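Side-chain contacts in transcriptional regulator Tm0710 (Thermotoga maritima, PDB 2A61), which probably binds DNA as a dimer of MarR-type winged helix-turn-helix subunits and so regulates transcription: residues 7-10 and 11-14; 34-37 and 38-42; 97-100 and 101-104; 135-138 and 139-142. One frame throughout, in Å; residues are numbered along the deposited sequence.

Contact 1: residues 7-10 and 11-14; sequences FERI and LREI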
ATOM      1  N   PHE A   7      12.762  -8.049  11.374  1.00 29.79           N
ATOM      2  CA  PHE A   7      12.423  -6.616  11.317  1.00 29.66           C
ATOM      3  C   PHE A   7      11.494  -6.270  10.129  1.00 27.97           C
ATOM      4  O   PHE A   7      10.462  -5.659  10.332  1.00 27.53           O
ATOM      5  CB  PHE A   7      13.707  -5.770  11.281  1.00 30.69           C
ATOM      6  CG  PHE A   7      13.624  -4.460  12.028  1.00 31.98           C
ATOM      7  CD1 PHE A   7      14.493  -4.207  13.091  1.00 35.07           C
ATOM      8  CD2 PHE A   7      12.723  -3.454  11.632  1.00 35.01           C
ATOM      9  CE1 PHE A   7      14.466  -2.981  13.778  1.00 34.74           C
ATOM     10  CE2 PHE A   7      12.678  -2.209  12.305  1.00 35.23           C
ATOM     11  CZ  PHE A   7      13.559  -1.985  13.389  1.00 36.09           C
ATOM     12  N   GLU A   8      11.855  -6.690   8.915  1.00 26.97           N
ATOM     13  CA  GLU A   8      11.033  -6.497   7.717  1.00 27.35           C
ATOM     14  C   GLU A   8       9.655  -7.158   7.797  1.00 26.70           C
ATOM     15  O   GLU A   8       8.642  -6.563   7.374  1.00 25.32           O
ATOM     16  CB  GLU A   8      11.763  -7.004   6.471  1.00 28.04           C
ATOM     17  CG  GLU A   8      11.167  -6.515   5.146  1.00 29.76           C
ATOM     18  CD  GLU A   8      10.036  -7.392   4.630  1.00 31.55           C
ATOM     19  OE1 GLU A   8      10.016  -8.608   4.917  1.00 28.83           O
ATOM     20  OE2 GLU A   8       9.141  -6.846   3.950  1.00 31.91           O
ATOM     21  N   ARG A   9       9.619  -8.400   8.287  1.00 25.40           N
ATOM     22  CA  ARG A   9       8.350  -9.133   8.381  1.00 26.76           C
ATOM     23  C   ARG A   9       7.421  -8.508   9.407  1.00 24.92           C
ATOM     24  O   ARG A   9       6.199  -8.484   9.226  1.00 24.13           O
ATOM     25  CB  ARG A   9       8.589 -10.621   8.695  1.00 26.16           C
ATOM     26  CG  ARG A   9       9.453 -11.278   7.620  1.00 29.98           C
ATOM     27  CD  ARG A   9       9.905 -12.702   7.958  1.00 31.64           C
ATOM     28  NE  ARG A   9      10.760 -13.199   6.873  1.00 41.25           N
ATOM     29  CZ  ARG A   9      11.251 -14.432   6.791  1.00 44.45           C
ATOM     30  NH1 ARG A   9      10.970 -15.330   7.728  1.00 45.66           N
ATOM     31  NH2 ARG A   9      12.025 -14.765   5.757  1.00 45.84           N
ATOM     32  N   ILE A  10       7.988  -8.026  10.499  1.00 24.77           N
ATOM     33  CA  ILE A  10       7.164  -7.429  11.551  1.00 25.05           C
ATOM     34  C   ILE A  10       6.611  -6.076  11.109  1.00 24.42           C
ATOM     35  O   ILE A  10       5.436  -5.817  11.331  1.00 22.37           O
ATOM     36  CB  ILE A  10       7.860  -7.356  12.914  1.00 25.07           C
ATOM     37  CG1 ILE A  10       8.089  -8.786  13.432  1.00 28.81           C
ATOM     38  CG2 ILE A  10       6.973  -6.609  13.899  1.00 26.62           C
ATOM     39  CD1 ILE A  10       9.259  -8.909  14.374  1.00 27.98           C
ATOM     40  N   LEU A  11       7.436  -5.230  10.478  1.00 23.46           N
ATOM     41  CA  LEU A  11       6.890  -3.991   9.891  1.00 24.56           C
ATOM     42  C   LEU A  11       5.844  -4.268   8.830  1.00 24.05           C
ATOM     43  O   LEU A  11       4.862  -3.534   8.743  1.00 22.72           O
ATOM     44  CB  LEU A  11       7.949  -3.059   9.304  1.00 24.43           C
ATOM     45  CG  LEU A  11       8.805  -2.238  10.247  1.00 29.01           C
ATOM     46  CD1 LEU A  11       9.952  -1.590   9.424  1.00 29.20           C
ATOM     47  CD2 LEU A  11       7.964  -1.191  11.013  1.00 28.40           C
ATOM     48  N   ARG A  12       6.053  -5.306   8.005  1.00 23.73           N
ATOM     49  CA  ARG A  12       5.055  -5.666   6.999  1.00 22.46           C
ATOM     50  C   ARG A  12       3.677  -5.928   7.619  1.00 21.52           C
ATOM     51  O   ARG A  12       2.638  -5.468   7.095  1.00 20.04           O
ATOM     52  CB  ARG A  12       5.488  -6.876   6.166  1.00 23.21           C
ATOM     53  CG  ARG A  12       4.767  -7.023   4.872  1.00 25.46           C
ATOM     54  CD  ARG A  12       4.954  -8.425   4.275  1.00 32.14           C
ATOM     55  NE  ARG A  12       6.374  -8.768   4.220  1.00 36.40           N
ATOM     56  CZ  ARG A  12       6.874  -9.995   4.394  1.00 37.71           C
ATOM     57  NH1 ARG A  12       6.071 -11.023   4.630  1.00 38.62           N
ATOM     58  NH2 ARG A  12       8.185 -10.191   4.327  1.00 38.41           N
ATOM     59  N   GLU A  13       3.656  -6.670   8.720  1.00 19.96           N
ATOM     60  CA  GLU A  13       2.379  -7.042   9.316  1.00 22.00           C
ATOM     61  C   GLU A  13       1.762  -5.825  10.019  1.00 19.61           C
ATOM     62  O   GLU A  13       0.541  -5.656  10.007  1.00 17.82           O
ATOM     63  CB  GLU A  13       2.555  -8.222  10.280  1.00 22.85           C
ATOM     64  CG  GLU A  13       2.729  -9.619   9.608  1.00 27.54           C
ATOM     65  CD  GLU A  13       3.308 -10.642  10.600  1.00 28.66           C
ATOM     66  OE1 GLU A  13       4.398 -10.378  11.183  1.00 34.15           O
ATOM     67  OE2 GLU A  13       2.647 -11.684  10.821  1.00 38.68           O
ATOM     68  N   ILE A  14       2.611  -4.972  10.616  1.00 17.65           N
ATOM     69  CA  ILE A  14       2.101  -3.750  11.261  1.00 18.68           C
ATOM     70  C   ILE A  14       1.415  -2.849  10.232  1.00 18.27           C
ATOM     71  O   ILE A  14       0.308  -2.362  10.459  1.00 17.96           O
ATOM     72  CB  ILE A  14       3.245  -2.992  11.981  1.00 18.80           C
ATOM     73  CG1 ILE A  14       3.626  -3.752  13.269  1.00 18.54           C
ATOM     74  CG2 ILE A  14       2.850  -1.564  12.303  1.00 16.49           C
ATOM     75  CD1 ILE A  14       4.982  -3.303  13.874  1.00 18.85           C
TER
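E8 and R12 face each other across one turn of helix 5-23, an i to i+4 salt bridge on the N-terminal helix of a MarR-type subunit, where this helix takes part in the dimer interface. The two side chains meet at a slant, with carboxylate and guanidinium planes 36° apart, so the pairing is twisted rather than flat. NH2 of R12 gives the main bond to OE1 of E8 at 2.5 Å, a value so short that the exact length is doubtful, while NE of R12 reaches OE2 of E8 only weakly at 3.4 Å. A bend at chi3 (-52°) folds the end of R12 back along the helix to this meeting. CA of R9 lies over one face of the guanidinium. R108 of the second subunit forms a salt bridge with OE2 of E8 as well, and two cations around one carboxylate would be expected to favour its charged form. F7 and L11, by contrast, run side by side and point the same way, CD1 of L11 lying at the edge of the F7 ring. I10 and I14 lean across each other, with CG2 of I10 3.9 Å from CD1 of I14.

Contact 2: residues 34-37 and 38-42; sequences AQFD and ILQKI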
ATOM      1  N   ALA A  34      -8.974   0.688  -5.863  1.00 17.02           N
ATOM      2  CA  ALA A  34      -8.352   1.425  -6.939  1.00 17.08           C
ATOM      3  C   ALA A  34      -8.864   2.856  -6.983  1.00 17.70           C
ATOM      4  O   ALA A  34      -8.082   3.789  -7.214  1.00 16.32           O
ATOM      5  CB  ALA A  34      -8.583   0.736  -8.269  1.00 16.69           C
ATOM      6  N   GLN A  35     -10.163   3.044  -6.742  1.00 16.85           N
ATOM      7  CA  GLN A  35     -10.702   4.395  -6.638  1.00 16.26           C
ATOM      8  C   GLN A  35     -10.074   5.178  -5.487  1.00 15.44           C
ATOM      9  O   GLN A  35      -9.797   6.365  -5.629  1.00 14.00           O
ATOM     10  CB  GLN A  35     -12.198   4.376  -6.453  1.00 17.04           C
ATOM     11  CG  GLN A  35     -13.044   4.033  -7.716  1.00 15.03           C
ATOM     12  CD  GLN A  35     -14.539   4.184  -7.400  1.00 18.03           C
ATOM     13  OE1 GLN A  35     -15.021   3.593  -6.437  1.00 17.14           O
ATOM     14  NE2 GLN A  35     -15.272   4.996  -8.204  1.00 20.07           N
ATOM     15  N   PHE A  36      -9.920   4.540  -4.334  1.00 14.32           N
ATOM     16  CA  PHE A  36      -9.288   5.202  -3.199  1.00 14.95           C
ATOM     17  C   PHE A  36      -7.814   5.567  -3.458  1.00 15.10           C
ATOM     18  O   PHE A  36      -7.349   6.627  -3.049  1.00 14.02           O
ATOM     19  CB  PHE A  36      -9.372   4.308  -1.943  1.00 14.67           C
ATOM     20  CG  PHE A  36      -8.742   4.916  -0.735  1.00 15.80           C
ATOM     21  CD1 PHE A  36      -9.286   6.058  -0.156  1.00 19.47           C
ATOM     22  CD2 PHE A  36      -7.614   4.348  -0.160  1.00 16.82           C
ATOM     23  CE1 PHE A  36      -8.683   6.630   0.976  1.00 19.03           C
ATOM     24  CE2 PHE A  36      -7.025   4.925   0.962  1.00 14.46           C
ATOM     25  CZ  PHE A  36      -7.572   6.059   1.511  1.00 15.38           C
ATOM     26  N   ASP A  37      -7.097   4.675  -4.133  1.00 15.60           N
ATOM     27  CA  ASP A  37      -5.705   4.937  -4.521  1.00 17.28           C
ATOM     28  C   ASP A  37      -5.574   6.205  -5.410  1.00 17.12           C
ATOM     29  O   ASP A  37      -4.611   6.969  -5.258  1.00 16.26           O
ATOM     30  CB  ASP A  37      -5.121   3.744  -5.260  1.00 16.51           C
ATOM     31  CG  ASP A  37      -4.796   2.558  -4.349  1.00 23.01           C
ATOM     32  OD1 ASP A  37      -4.496   2.723  -3.131  1.00 22.82           O
ATOM     33  OD2 ASP A  37      -4.871   1.428  -4.892  1.00 26.01           O
ATOM     34  N   ILE A  38      -6.519   6.400  -6.337  1.00 15.89           N
ATOM     35  CA  ILE A  38      -6.600   7.664  -7.096  1.00 15.64           C
ATOM     36  C   ILE A  38      -6.862   8.851  -6.169  1.00 15.96           C
ATOM     37  O   ILE A  38      -6.187   9.885  -6.267  1.00 14.36           O
ATOM     38  CB  ILE A  38      -7.713   7.633  -8.161  1.00 15.86           C
ATOM     39  CG1 ILE A  38      -7.369   6.597  -9.251  1.00 14.91           C
ATOM     40  CG2 ILE A  38      -7.999   9.026  -8.683  1.00 16.45           C
ATOM     41  CD1 ILE A  38      -8.535   6.302 -10.142  1.00 11.62           C
ATOM     42  N   LEU A  39      -7.831   8.709  -5.274  1.00 14.91           N
ATOM     43  CA  LEU A  39      -8.206   9.835  -4.397  1.00 16.90           C
ATOM     44  C   LEU A  39      -7.099  10.202  -3.445  1.00 18.10           C
ATOM     45  O   LEU A  39      -6.837  11.396  -3.241  1.00 17.64           O
ATOM     46  CB  LEU A  39      -9.443   9.539  -3.563  1.00 17.64           C
ATOM     47  CG  LEU A  39     -10.823   9.506  -4.178  1.00 21.05           C
ATOM     48  CD1 LEU A  39     -11.841   9.052  -3.099  1.00 21.39           C
ATOM     49  CD2 LEU A  39     -11.178  10.891  -4.703  1.00 23.35           C
ATOM     50  N   GLN A  40      -6.455   9.191  -2.836  1.00 18.51           N
ATOM     51  CA  GLN A  40      -5.377   9.470  -1.886  1.00 19.18           C
ATOM     52  C   GLN A  40      -4.107  10.028  -2.520  1.00 17.29           C
ATOM     53  O   GLN A  40      -3.459  10.858  -1.915  1.00 17.71           O
ATOM     54  CB  GLN A  40      -5.087   8.291  -0.930  1.00 17.76           C
ATOM     55  CG  GLN A  40      -4.366   7.148  -1.508  1.00 21.41           C
ATOM     56  CD  GLN A  40      -3.817   6.194  -0.423  1.00 22.30           C
ATOM     57  OE1 GLN A  40      -3.532   5.033  -0.699  1.00 28.47           O
ATOM     58  NE2 GLN A  40      -3.666   6.696   0.800  1.00 17.96           N
ATOM     59  N   LYS A  41      -3.799   9.601  -3.743  1.00 16.88           N
ATOM     60  CA  LYS A  41      -2.712  10.185  -4.523  1.00 18.24           C
ATOM     61  C   LYS A  41      -2.910  11.672  -4.802  1.00 17.80           C
ATOM     62  O   LYS A  41      -1.974  12.466  -4.611  1.00 16.69           O
ATOM     63  CB  LYS A  41      -2.535   9.428  -5.826  1.00 17.95           C
ATOM     64  CG  LYS A  41      -1.419   9.933  -6.709  1.00 25.01           C
ATOM     65  CD  LYS A  41      -0.037  10.033  -5.988  1.00 28.55           C
ATOM     66  CE  LYS A  41       0.489   8.694  -5.432  1.00 30.20           C
ATOM     67  NZ  LYS A  41       1.810   8.779  -4.648  1.00 32.62           N
ATOM     68  N   ILE A  42      -4.123  12.046  -5.210  1.00 17.11           N
ATOM     69  CA  ILE A  42      -4.428  13.432  -5.502  1.00 17.49           C
ATOM     70  C   ILE A  42      -4.488  14.197  -4.180  1.00 16.79           C
ATOM     71  O   ILE A  42      -4.093  15.362  -4.118  1.00 17.47           O
ATOM     72  CB  ILE A  42      -5.765  13.583  -6.320  1.00 17.68           C
ATOM     73  CG1 ILE A  42      -5.628  12.910  -7.686  1.00 16.91           C
ATOM     74  CG2 ILE A  42      -6.163  15.066  -6.465  1.00 16.55           C
ATOM     75  CD1 ILE A  42      -7.024  12.669  -8.454  1.00 17.64           C
TER
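F36 and Q40 meet across this helical turn, one side chain leaning over the other. CD of Q40 comes within 3.7 Å of CE2 of F36, and the amide is turned 34° from the plane of the ring. CB of Q40 lies over one face of that ring, 4.1 Å above it and displaced to the rim. This overlap follows from the first torsion of Q40 (chi1 75°), which sets CG between the backbone N and the carbonyl carbon and carries the extended chain past the phenyl group. Beneath it the main chain is tightly drawn, N of Q40 bonding to O of F36 at 2.7 Å. The carboxylate of D37 lies alongside the Q40 amide, nearly coplanar with it, but OD1 of D37 and OE1 of Q40 are both acceptors as modelled; it is R23 that pairs with OD1, in a salt bridge. The setting is a winged helix-turn-helix domain, in which helix 33-45 packs against the helix-turn-helix pair 50-57 and 61-73. I38 packs on L53 and L57 of the first of these and on L67 of the second, while F36 bears on I101 and V104 of helix 95-119. One turn on from D37, CB of K41 rests 3.3 Å from O of D37, and its ammonium group forms a salt bridge with E45.

Contact 3: residues 97-100 and 101-104; sequences GEEV and IEKV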
ATOM      1  N   GLY A  97     -14.337  14.515  -1.406  1.00 19.60           N
ATOM      2  CA  GLY A  97     -13.208  13.580  -1.599  1.00 18.66           C
ATOM      3  C   GLY A  97     -12.226  13.642  -0.429  1.00 18.59           C
ATOM      4  O   GLY A  97     -11.756  12.599   0.028  1.00 18.27           O
ATOM      5  N   GLU A  98     -11.946  14.854   0.078  1.00 17.76           N
ATOM      6  CA  GLU A  98     -11.044  15.017   1.219  1.00 18.60           C
ATOM      7  C   GLU A  98     -11.586  14.345   2.462  1.00 17.78           C
ATOM      8  O   GLU A  98     -10.820  13.724   3.192  1.00 17.19           O
ATOM      9  CB  GLU A  98     -10.778  16.491   1.523  1.00 18.31           C
ATOM     10  CG  GLU A  98      -9.890  17.159   0.491  1.00 20.86           C
ATOM     11  CD  GLU A  98      -9.550  18.607   0.866  1.00 25.66           C
ATOM     12  OE1 GLU A  98     -10.468  19.360   1.215  1.00 32.58           O
ATOM     13  OE2 GLU A  98      -8.366  18.957   0.792  1.00 32.26           O
ATOM     14  N   GLU A  99     -12.892  14.469   2.687  1.00 18.19           N
ATOM     15  CA  GLU A  99     -13.528  13.905   3.883  1.00 21.03           C
ATOM     16  C   GLU A  99     -13.322  12.394   3.941  1.00 19.26           C
ATOM     17  O   GLU A  99     -13.265  11.831   5.002  1.00 21.71           O
ATOM     18  CB  GLU A  99     -15.035  14.231   3.929  1.00 21.70           C
ATOM     19  CG  GLU A  99     -15.316  15.683   4.295  1.00 23.20           C
ATOM     20  CD  GLU A  99     -16.710  16.180   3.905  1.00 26.09           C
ATOM     21  OE1 GLU A  99     -17.516  15.423   3.296  1.00 28.52           O
ATOM     22  OE2 GLU A  99     -17.000  17.359   4.232  1.00 32.65           O
ATOM     23  N   VAL A 100     -13.277  11.752   2.790  1.00 18.89           N
ATOM     24  CA  VAL A 100     -13.073  10.308   2.707  1.00 18.46           C
ATOM     25  C   VAL A 100     -11.653  10.015   3.289  1.00 17.31           C
ATOM     26  O   VAL A 100     -11.535   9.233   4.217  1.00 16.42           O
ATOM     27  CB  VAL A 100     -13.142   9.799   1.258  1.00 17.24           C
ATOM     28  CG1 VAL A 100     -12.784   8.282   1.213  1.00 18.42           C
ATOM     29  CG2 VAL A 100     -14.521  10.064   0.610  1.00 18.67           C
ATOM     30  N   ILE A 101     -10.602  10.673   2.761  1.00 17.03           N
ATOM     31  CA  ILE A 101      -9.246  10.480   3.282  1.00 18.38           C
ATOM     32  C   ILE A 101      -9.182  10.784   4.782  1.00 18.88           C
ATOM     33  O   ILE A 101      -8.589  10.020   5.549  1.00 17.62           O
ATOM     34  CB  ILE A 101      -8.176  11.302   2.459  1.00 19.51           C
ATOM     35  CG1 ILE A 101      -7.846  10.569   1.152  1.00 21.41           C
ATOM     36  CG2 ILE A 101      -6.851  11.369   3.190  1.00 19.97           C
ATOM     37  CD1 ILE A 101      -8.838  10.773   0.096  1.00 20.19           C
ATOM     38  N   GLU A 102      -9.823  11.891   5.197  1.00 19.21           N
ATOM     39  CA  GLU A 102      -9.859  12.276   6.618  1.00 20.89           C
ATOM     40  C   GLU A 102     -10.511  11.213   7.514  1.00 20.33           C
ATOM     41  O   GLU A 102     -10.088  11.013   8.648  1.00 20.44           O
ATOM     42  CB  GLU A 102     -10.618  13.597   6.773  1.00 21.19           C
ATOM     43  CG  GLU A 102      -9.858  14.783   6.166  1.00 24.19           C
ATOM     44  CD  GLU A 102     -10.610  16.107   6.179  1.00 25.17           C
ATOM     45  OE1 GLU A 102     -11.847  16.169   6.499  1.00 30.05           O
ATOM     46  OE2 GLU A 102      -9.943  17.099   5.843  1.00 30.03           O
ATOM     47  N   LYS A 103     -11.579  10.582   7.022  1.00 20.53           N
ATOM     48  CA  LYS A 103     -12.236   9.457   7.740  1.00 20.38           C
ATOM     49  C   LYS A 103     -11.385   8.189   7.805  1.00 18.44           C
ATOM     50  O   LYS A 103     -11.402   7.475   8.809  1.00 18.03           O
ATOM     51  CB  LYS A 103     -13.619   9.179   7.153  1.00 21.43           C
ATOM     52  CG  LYS A 103     -14.682  10.169   7.703  1.00 25.70           C
ATOM     53  CD  LYS A 103     -16.087  10.037   7.071  1.00 25.14           C
ATOM     54  CE  LYS A 103     -16.981  11.221   7.503  1.00 28.41           C
ATOM     55  NZ  LYS A 103     -18.178  11.399   6.597  1.00 32.90           N
ATOM     56  N   VAL A 104     -10.625   7.914   6.756  1.00 17.82           N
ATOM     57  CA  VAL A 104      -9.628   6.833   6.799  1.00 17.42           C
ATOM     58  C   VAL A 104      -8.552   7.082   7.916  1.00 17.98           C
ATOM     59  O   VAL A 104      -8.218   6.176   8.723  1.00 17.42           O
ATOM     60  CB  VAL A 104      -8.998   6.593   5.386  1.00 16.06           C
ATOM     61  CG1 VAL A 104      -7.768   5.669   5.465  1.00 17.06           C
ATOM     62  CG2 VAL A 104     -10.045   6.045   4.410  1.00 15.23           C
TER
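A turn at chi2 (80°) in I101 folds its CD1 back along the helix to 3.4 Å from O of G97, an apolar methyl group laid against a main-chain carbonyl one turn earlier. E102 takes another course: with CG anti to the carbonyl carbon (chi1 -68°) and the chain extended beyond it, CG passes 3.3 Å from O of E98, the same oxygen that accepts the nearly straight bond from N of E102 at 2.9 Å. Its carboxylate lies across the side chain of E99 with OE1 of E102 4.1 Å from CG of E99, the two carboxylate planes 46° apart. OE2 of E102 and OE1 of E98 stay 5.2 Å apart, like charges set near each other by their i to i+4 spacing; NH2 of R95 forms salt bridges with both and probably offsets their repulsion. A lysine in place of E102 would probably cost R95 one of its carboxylate partners and set a second cation near it. K103 lays its aliphatic CB and CG along O of E99, and its ammonium group stops short of the E99 carboxylate. The contact belongs to the early part of helix 95-119, the long helix that leaves the wing of the MarR fold. I101 is set against helix 33-45 and I93 of strand 88-93, while V100 faces L26 and F29 of helix 26-29.

Contact 4: residues 135-138 and 139-142; sequences KGVM and ERNF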
ATOM      1  N   LYS A 135      12.200   6.395  11.650  1.00 24.22           N
ATOM      2  CA  LYS A 135      11.731   7.307  10.584  1.00 24.72           C
ATOM      3  C   LYS A 135      12.886   8.200  10.074  1.00 24.50           C
ATOM      4  O   LYS A 135      13.043   8.410   8.852  1.00 24.41           O
ATOM      5  CB  LYS A 135      10.535   8.134  11.065  1.00 24.03           C
ATOM      6  CG  LYS A 135       9.938   9.053   9.973  1.00 27.15           C
ATOM      7  CD  LYS A 135       8.723   9.861  10.444  1.00 26.91           C
ATOM      8  CE  LYS A 135       9.163  11.231  11.009  1.00 33.09           C
ATOM      9  NZ  LYS A 135       9.289  12.264   9.960  1.00 28.79           N
ATOM     10  N   GLY A 136      13.677   8.688  11.034  1.00 24.59           N
ATOM     11  CA  GLY A 136      14.861   9.511  10.802  1.00 25.34           C
ATOM     12  C   GLY A 136      15.901   8.815   9.950  1.00 26.73           C
ATOM     13  O   GLY A 136      16.376   9.395   8.978  1.00 28.50           O
ATOM     14  N   VAL A 137      16.252   7.573  10.308  1.00 26.53           N
ATOM     15  CA  VAL A 137      17.215   6.795   9.539  1.00 26.88           C
ATOM     16  C   VAL A 137      16.681   6.446   8.163  1.00 25.96           C
ATOM     17  O   VAL A 137      17.430   6.472   7.190  1.00 26.22           O
ATOM     18  CB  VAL A 137      17.705   5.498  10.276  1.00 27.87           C
ATOM     19  CG1 VAL A 137      18.838   4.866   9.502  1.00 30.29           C
ATOM     20  CG2 VAL A 137      18.221   5.818  11.622  1.00 27.64           C
ATOM     21  N   MET A 138      15.376   6.157   8.060  1.00 24.60           N
ATOM     22  CA  MET A 138      14.764   5.877   6.756  1.00 23.32           C
ATOM     23  C   MET A 138      14.803   7.093   5.848  1.00 23.13           C
ATOM     24  O   MET A 138      15.076   6.978   4.674  1.00 24.20           O
ATOM     25  CB  MET A 138      13.319   5.398   6.900  1.00 22.38           C
ATOM     26  CG  MET A 138      13.208   3.970   7.382  1.00 23.36           C
ATOM     27  SD  MET A 138      11.515   3.447   7.443  1.00 23.98           S
ATOM     28  CE  MET A 138      11.751   1.673   7.696  1.00 24.79           C
ATOM     29  N   GLU A 139      14.458   8.251   6.381  1.00 22.80           N
ATOM     30  CA  GLU A 139      14.548   9.523   5.629  1.00 23.84           C
ATOM     31  C   GLU A 139      15.924   9.820   5.025  1.00 24.99           C
ATOM     32  O   GLU A 139      16.032  10.342   3.888  1.00 25.75           O
ATOM     33  CB  GLU A 139      14.106  10.661   6.523  1.00 22.76           C
ATOM     34  CG  GLU A 139      12.580  10.702   6.631  1.00 25.42           C
ATOM     35  CD  GLU A 139      12.091  11.668   7.676  1.00 28.26           C
ATOM     36  OE1 GLU A 139      12.923  12.308   8.393  1.00 27.82           O
ATOM     37  OE2 GLU A 139      10.863  11.764   7.795  1.00 26.21           O
ATOM     38  N   ARG A 140      16.955   9.500   5.797  1.00 26.46           N
ATOM     39  CA  ARG A 140      18.345   9.699   5.441  1.00 29.02           C
ATOM     40  C   ARG A 140      18.749   8.803   4.279  1.00 28.70           C
ATOM     41  O   ARG A 140      19.648   9.162   3.521  1.00 30.18           O
ATOM     42  CB  ARG A 140      19.230   9.426   6.670  1.00 28.68           C
ATOM     43  CG  ARG A 140      20.746   9.516   6.402  1.00 33.21           C
ATOM     44  CD  ARG A 140      21.564   9.072   7.617  1.00 33.15           C
ATOM     45  NE  ARG A 140      21.027   9.679   8.840  1.00 42.02           N
ATOM     46  CZ  ARG A 140      21.087   9.108  10.043  1.00 45.26           C
ATOM     47  NH1 ARG A 140      21.666   7.913  10.186  1.00 46.08           N
ATOM     48  NH2 ARG A 140      20.565   9.731  11.099  1.00 46.34           N
ATOM     49  N   ASN A 141      18.041   7.676   4.095  1.00 28.08           N
ATOM     50  CA  ASN A 141      18.361   6.667   3.060  1.00 26.55           C
ATOM     51  C   ASN A 141      17.370   6.530   1.873  1.00 26.08           C
ATOM     52  O   ASN A 141      17.594   5.767   0.906  1.00 24.72           O
ATOM     53  CB  ASN A 141      18.579   5.302   3.750  1.00 27.49           C
ATOM     54  CG  ASN A 141      19.886   5.252   4.584  1.00 27.05           C
ATOM     55  OD1 ASN A 141      19.883   5.385   5.820  1.00 26.66           O
ATOM     56  ND2 ASN A 141      21.001   5.107   3.896  1.00 30.13           N
ATOM     57  N   PHE A 142      16.273   7.279   1.935  1.00 24.63           N
ATOM     58  CA  PHE A 142      15.170   7.135   1.000  1.00 24.74           C
ATOM     59  C   PHE A 142      15.485   7.625  -0.417  1.00 24.80           C
ATOM     60  O   PHE A 142      14.730   7.342  -1.374  1.00 23.97           O
ATOM     61  CB  PHE A 142      13.981   7.897   1.556  1.00 24.06           C
ATOM     62  CG  PHE A 142      12.678   7.542   0.922  1.00 23.71           C
ATOM     63  CD1 PHE A 142      12.264   6.201   0.824  1.00 21.23           C
ATOM     64  CD2 PHE A 142      11.830   8.564   0.468  1.00 21.13           C
ATOM     65  CE1 PHE A 142      11.009   5.881   0.243  1.00 18.99           C
ATOM     66  CE2 PHE A 142      10.579   8.256  -0.069  1.00 20.41           C
ATOM     67  CZ  PHE A 142      10.171   6.909  -0.192  1.00 20.56           C
TER
HETATM   68  O   HOH W   1      12.377  12.717  11.298  1.00 33.17           O
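E139, the residue most covered here, reaches back one turn to K135 in an i to i+4 salt bridge. NZ of K135 meets OE2 of E139 at 2.7 Å, on the syn side and 23° out of the carboxylate plane. Bends at chi3 and chi4 (91° and 87°) curl the lysine so that its methylenes also follow the carboxylate, CG of K135 lying 3.6 Å from OE2 of E139. A water closes a second path: it donates to OE1 of E139 at 3.0 Å and accepts a weak bond from NZ of K135. Replacing K135 with an alanine would probably leave OE2 of E139 without its charged mate and the carboxylate freer to turn. V137 and M138 come next in the surface they bury. CG1 of V137 lies 4.2 Å from NH1 of R140, obliquely to its guanidinium group, whose charge is met by D118 of the second subunit. O of M138 accepts from N of N141 at 3.1 Å, with the donor well above the carbonyl plane, and CB of F142 touches the same oxygen at 3.4 Å. The C-terminal part of helix 121-141 and the F142 that follows lie in the dimer interface: M138 packs on I115 of the second subunit, from helix 95-119, while F142 lies on V20 of the second subunit and makes a cation-pi contact with K24 of the same subunit.

Each of the four contacts is local to one helix, joining residues about a turn apart, so none closes a long loop; they follow in series, with no nesting or crossing. Contact 1 opens the chain on helix 5-23. Contact 2 comes next, on helix 33-45 of the DNA-binding domain, and touches contact 3 on helix 95-119, with CE1 of F36 3.7 Å from CG2 of V104. That junction ties the winged-helix core to the base of the long helix. The chain then returns along helix 121-141 to contact 4, where CE of M138 comes within 4.1 Å of CD1 of L11 in contact 1. Thus the two ends of the chain pack together, both meeting the second subunit in the dimer interface.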